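Local coordinates for protein HTH-type transcriptional regulator Rv1985c/MT2039 (Mycobacterium tuberculosis, PDB 3ISP) that binds DNA as a homodimeric LysR-type transcriptional regulator and probably activates expression of the exporter LysE while repressing its own gene, at residues 5-17 against 40-53. Numbering follows the deposited sequence.
Sequences QLDGPQLAALAAV and RIKSLEQQVGQVLV
Leu44 pushes its forked end between Gln10 and Asp7, and the way they receive it illustrates how two helices crossing at 112° mesh through a few well-placed bumps. Leu44 CD2 lies 3.6 Å from Gln10 O, and Leu44 CD1 3.8 Å from Asp7 OD1. With CG anti to the backbone N (chi1 171°), a chi2 near 58° parts the two methyls, one over Gln10 and the other to Asp7. Gln10 fills the adjoining hollow on helix 40-48: its extended chain runs over the backbone between Arg40 and Leu44, and OE1 ends 3.4 Å from Ser43 CB. Arg40 answers by laying its aliphatic part over Pro9 and Gln10, CG 3.5 Å from Gln10 CA. The methyl of Ala13 lies against the same chain, its CB 3.8 Å from Arg40 CG. One turn beyond Ala13, Val17 meets Ile41 tip to tip, Val17 CG2 to Ile41 CD1 at 3.6 Å, and Val53 crosses Val17 at about a right angle. Leu14 dips between Leu44 and Leu52, closing the apolar seam. In this winged helix-turn-helix domain, helix 23-27 covers the Val17 and Ile41 end through Phe23, helix 66-82 backs Leu11 and Leu52, and the short strand 53-54 pairs antiparallel with 60-61 in the wing.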
loop_
_atom_site.group_PDB
_atom_site.type_symbol
_atom_site.label_atom_id
_atom_site.label_comp_id
_atom_site.label_asym_id
_atom_site.label_seq_id
_atom_site.Cartn_x
_atom_site.Cartn_y
_atom_site.Cartn_z
ATOM N N GLN A 5 34.404 13.037 -11.462
ATOM C CA GLN A 5 33.703 11.762 -11.572
ATOM C C GLN A 5 32.287 11.966 -12.126
ATOM O O GLN A 5 31.640 12.974 -11.835
ATOM C CB GLN A 5 33.649 11.062 -10.207
ATOM C CG GLN A 5 35.006 10.615 -9.659
ATOM C CD GLN A 5 35.376 9.192 -10.063
ATOM O OE1 GLN A 5 34.563 8.270 -9.948
ATOM N NE2 GLN A 5 36.612 9.005 -10.526
ATOM N N LEU A 6 31.817 11.013 -12.930
ATOM C CA LEU A 6 30.473 11.089 -13.503
ATOM C C LEU A 6 29.907 9.768 -14.072
ATOM O O LEU A 6 29.403 9.742 -15.194
ATOM C CB LEU A 6 30.377 12.216 -14.551
ATOM C CG LEU A 6 31.491 12.501 -15.572
ATOM C CD1 LEU A 6 32.095 11.230 -16.164
ATOM C CD2 LEU A 6 30.977 13.419 -16.684
ATOM N N ASP A 7 29.983 8.684 -13.303
ATOM C CA ASP A 7 29.252 7.452 -13.629
ATOM C C ASP A 7 29.973 6.549 -14.634
ATOM O O ASP A 7 31.198 6.529 -14.673
ATOM C CB ASP A 7 27.831 7.787 -14.107
ATOM C CG ASP A 7 27.103 8.745 -13.161
ATOM O OD1 ASP A 7 27.368 8.709 -11.937
ATOM O OD2 ASP A 7 26.265 9.537 -13.640
ATOM N N GLY A 8 29.210 5.786 -15.420
ATOM C CA GLY A 8 29.784 4.957 -16.470
ATOM C C GLY A 8 29.100 3.619 -16.714
ATOM O O GLY A 8 27.906 3.570 -16.998
ATOM N N PRO A 9 29.873 2.521 -16.633
ATOM C CA PRO A 9 29.319 1.163 -16.631
ATOM C C PRO A 9 28.906 0.824 -15.206
ATOM O O PRO A 9 28.738 -0.349 -14.868
ATOM C CB PRO A 9 30.513 0.281 -17.034
ATOM C CG PRO A 9 31.702 1.218 -17.199
ATOM C CD PRO A 9 31.341 2.502 -16.519
ATOM N N GLN A 10 28.796 1.861 -14.374
ATOM C CA GLN A 10 28.313 1.732 -13.004
ATOM C C GLN A 10 26.787 1.652 -13.036
ATOM O O GLN A 10 26.182 0.808 -12.365
ATOM C CB GLN A 10 28.765 2.930 -12.158
ATOM C CG GLN A 10 30.262 2.969 -11.849
ATOM C CD GLN A 10 30.688 4.235 -11.112
ATOM O OE1 GLN A 10 31.452 4.179 -10.147
ATOM N NE2 GLN A 10 30.198 5.384 -11.570
ATOM N N LEU A 11 26.181 2.534 -13.832
ATOM C CA LEU A 11 24.750 2.498 -14.105
ATOM C C LEU A 11 24.396 1.145 -14.669
ATOM O O LEU A 11 23.407 0.525 -14.270
ATOM C CB LEU A 11 24.375 3.559 -15.130
ATOM C CG LEU A 11 24.734 4.990 -14.752
ATOM C CD1 LEU A 11 24.769 5.884 -15.978
ATOM C CD2 LEU A 11 23.745 5.508 -13.727
ATOM N N ALA A 12 25.207 0.690 -15.613
ATOM C CA ALA A 12 24.980 -0.604 -16.226
ATOM C C ALA A 12 24.747 -1.619 -15.123
ATOM O O ALA A 12 23.778 -2.369 -15.152
ATOM C CB ALA A 12 26.176 -0.999 -17.073
ATOM N N ALA A 13 25.643 -1.616 -14.141
ATOM C CA ALA A 13 25.577 -2.532 -13.010
ATOM C C ALA A 13 24.241 -2.422 -12.280
ATOM O O ALA A 13 23.562 -3.428 -12.043
ATOM C CB ALA A 13 26.718 -2.251 -12.053
ATOM N N LEU A 14 23.886 -1.193 -11.920
ATOM C CA LEU A 14 22.630 -0.905 -11.253
ATOM C C LEU A 14 21.470 -1.519 -12.019
ATOM O O LEU A 14 20.808 -2.452 -11.552
ATOM C CB LEU A 14 22.438 0.606 -11.188
ATOM C CG LEU A 14 21.274 1.080 -10.333
ATOM C CD1 LEU A 14 21.377 0.432 -8.979
ATOM C CD2 LEU A 14 21.280 2.578 -10.204
ATOM N N ALA A 15 21.245 -0.973 -13.212
ATOM C CA ALA A 15 20.111 -1.326 -14.060
ATOM C C ALA A 15 19.991 -2.825 -14.224
ATOM O O ALA A 15 18.882 -3.368 -14.263
ATOM C CB ALA A 15 20.235 -0.648 -15.423
ATOM N N ALA A 16 21.138 -3.488 -14.309
ATOM C CA ALA A 16 21.176 -4.934 -14.458
ATOM C C ALA A 16 20.743 -5.598 -13.162
ATOM O O ALA A 16 19.944 -6.529 -13.170
ATOM C CB ALA A 16 22.561 -5.387 -14.852
ATOM N N VAL A 17 21.256 -5.099 -12.046
ATOM C CA VAL A 17 20.942 -5.678 -10.750
ATOM C C VAL A 17 19.475 -5.483 -10.381
ATOM O O VAL A 17 18.894 -6.315 -9.689
ATOM C CB VAL A 17 21.845 -5.103 -9.645
ATOM C CG1 VAL A 17 21.366 -5.547 -8.276
ATOM C CG2 VAL A 17 23.275 -5.543 -9.861
ATOM N N ARG A 40 31.079 -1.835 -8.012
ATOM C CA ARG A 40 30.617 -0.944 -9.059
ATOM C C ARG A 40 29.407 -0.166 -8.569
ATOM O O ARG A 40 29.350 1.059 -8.699
ATOM C CB ARG A 40 30.291 -1.721 -10.324
ATOM C CG ARG A 40 30.182 -0.848 -11.545
ATOM C CD ARG A 40 30.465 -1.661 -12.787
ATOM N NE ARG A 40 31.791 -2.270 -12.749
ATOM C CZ ARG A 40 32.257 -3.084 -13.689
ATOM N NH1 ARG A 40 31.496 -3.385 -14.738
ATOM N NH2 ARG A 40 33.479 -3.595 -13.583
ATOM N N ILE A 41 28.451 -0.885 -7.987
ATOM C CA ILE A 41 27.304 -0.256 -7.351
ATOM C C ILE A 41 27.720 0.588 -6.137
ATOM O O ILE A 41 27.248 1.708 -5.967
ATOM C CB ILE A 41 26.244 -1.304 -6.981
ATOM C CG1 ILE A 41 25.468 -1.702 -8.234
ATOM C CG2 ILE A 41 25.292 -0.768 -5.939
ATOM C CD1 ILE A 41 24.427 -2.740 -7.982
ATOM N N LYS A 42 28.620 0.048 -5.321
ATOM C CA LYS A 42 29.214 0.771 -4.203
ATOM C C LYS A 42 29.885 2.086 -4.599
ATOM O O LYS A 42 29.705 3.113 -3.942
ATOM C CB LYS A 42 30.247 -0.105 -3.505
ATOM C CG LYS A 42 29.871 -0.533 -2.096
ATOM C CD LYS A 42 29.751 0.669 -1.174
ATOM C CE LYS A 42 29.325 0.250 0.222
ATOM N NZ LYS A 42 28.512 1.303 0.914
ATOM N N SER A 43 30.684 2.054 -5.660
ATOM C CA SER A 43 31.441 3.237 -6.057
ATOM C C SER A 43 30.458 4.291 -6.531
ATOM O O SER A 43 30.673 5.497 -6.362
ATOM C CB SER A 43 32.449 2.893 -7.159
ATOM O OG SER A 43 33.602 3.714 -7.064
ATOM N N LEU A 44 29.367 3.805 -7.113
ATOM C CA LEU A 44 28.290 4.642 -7.617
ATOM C C LEU A 44 27.440 5.179 -6.470
ATOM O O LEU A 44 26.993 6.334 -6.507
ATOM C CB LEU A 44 27.434 3.827 -8.579
ATOM C CG LEU A 44 26.131 4.431 -9.081
ATOM C CD1 LEU A 44 26.368 5.754 -9.775
ATOM C CD2 LEU A 44 25.466 3.445 -10.010
ATOM N N GLU A 45 27.220 4.332 -5.461
ATOM C CA GLU A 45 26.574 4.744 -4.219
ATOM C C GLU A 45 27.433 5.776 -3.512
ATOM O O GLU A 45 26.917 6.729 -2.934
ATOM C CB GLU A 45 26.342 3.552 -3.296
ATOM C CG GLU A 45 24.985 2.909 -3.458
ATOM C CD GLU A 45 24.922 1.516 -2.861
ATOM O OE1 GLU A 45 25.963 1.040 -2.354
ATOM O OE2 GLU A 45 23.835 0.895 -2.901
ATOM N N GLN A 46 28.748 5.573 -3.569
ATOM C CA GLN A 46 29.707 6.530 -3.039
ATOM C C GLN A 46 29.603 7.872 -3.748
ATOM O O GLN A 46 29.366 8.900 -3.114
ATOM C CB GLN A 46 31.120 5.982 -3.167
ATOM C CG GLN A 46 31.563 5.124 -1.993
ATOM C CD GLN A 46 31.844 5.947 -0.743
ATOM O OE1 GLN A 46 31.784 7.184 -0.773
ATOM N NE2 GLN A 46 32.154 5.266 0.362
ATOM N N GLN A 47 29.784 7.860 -5.063
ATOM C CA GLN A 47 29.745 9.091 -5.847
ATOM C C GLN A 47 28.473 9.889 -5.587
ATOM O O GLN A 47 28.502 11.105 -5.413
ATOM C CB GLN A 47 29.885 8.781 -7.344
ATOM C CG GLN A 47 29.609 9.967 -8.273
ATOM C CD GLN A 47 30.533 11.157 -8.027
ATOM O OE1 GLN A 47 31.711 10.986 -7.692
ATOM N NE2 GLN A 47 30.001 12.371 -8.199
ATOM N N VAL A 48 27.352 9.191 -5.542
ATOM C CA VAL A 48 26.061 9.858 -5.448
ATOM C C VAL A 48 25.618 10.083 -4.010
ATOM O O VAL A 48 24.775 10.934 -3.726
ATOM C CB VAL A 48 25.014 9.078 -6.234
ATOM C CG1 VAL A 48 23.793 8.799 -5.390
ATOM C CG2 VAL A 48 24.677 9.821 -7.516
ATOM N N GLY A 49 26.199 9.316 -3.101
ATOM C CA GLY A 49 26.047 9.581 -1.686
ATOM C C GLY A 49 24.817 8.955 -1.087
ATOM O O GLY A 49 24.440 9.279 0.037
ATOM N N GLN A 50 24.213 8.038 -1.833
ATOM C CA GLN A 50 22.942 7.423 -1.462
ATOM C C GLN A 50 23.004 5.915 -1.638
ATOM O O GLN A 50 23.712 5.396 -2.495
ATOM C CB GLN A 50 21.822 7.961 -2.350
ATOM C CG GLN A 50 21.719 9.459 -2.394
ATOM C CD GLN A 50 20.715 10.011 -1.406
ATOM O OE1 GLN A 50 19.853 9.287 -0.887
ATOM N NE2 GLN A 50 20.809 11.308 -1.152
ATOM N N VAL A 51 22.257 5.198 -0.828
ATOM C CA VAL A 51 22.111 3.791 -1.088
ATOM C C VAL A 51 21.128 3.698 -2.253
ATOM O O VAL A 51 20.135 4.435 -2.278
ATOM C CB VAL A 51 21.631 3.068 0.167
ATOM C CG1 VAL A 51 21.033 1.718 -0.174
ATOM C CG2 VAL A 51 22.792 2.930 1.131
ATOM N N LEU A 52 21.414 2.816 -3.217
ATOM C CA LEU A 52 20.677 2.780 -4.482
ATOM C C LEU A 52 19.902 1.488 -4.740
ATOM O O LEU A 52 18.947 1.467 -5.527
ATOM C CB LEU A 52 21.621 3.047 -5.649
ATOM C CG LEU A 52 22.243 4.439 -5.671
ATOM C CD1 LEU A 52 23.265 4.560 -6.782
ATOM C CD2 LEU A 52 21.170 5.488 -5.820
ATOM N N VAL A 53 20.314 0.419 -4.074
ATOM C CA VAL A 53 19.736 -0.897 -4.282
ATOM C C VAL A 53 19.492 -1.584 -2.959
ATOM O O VAL A 53 20.414 -1.756 -2.173
ATOM C CB VAL A 53 20.710 -1.817 -5.028
ATOM C CG1 VAL A 53 20.036 -3.141 -5.343
ATOM C CG2 VAL A 53 21.214 -1.161 -6.282
#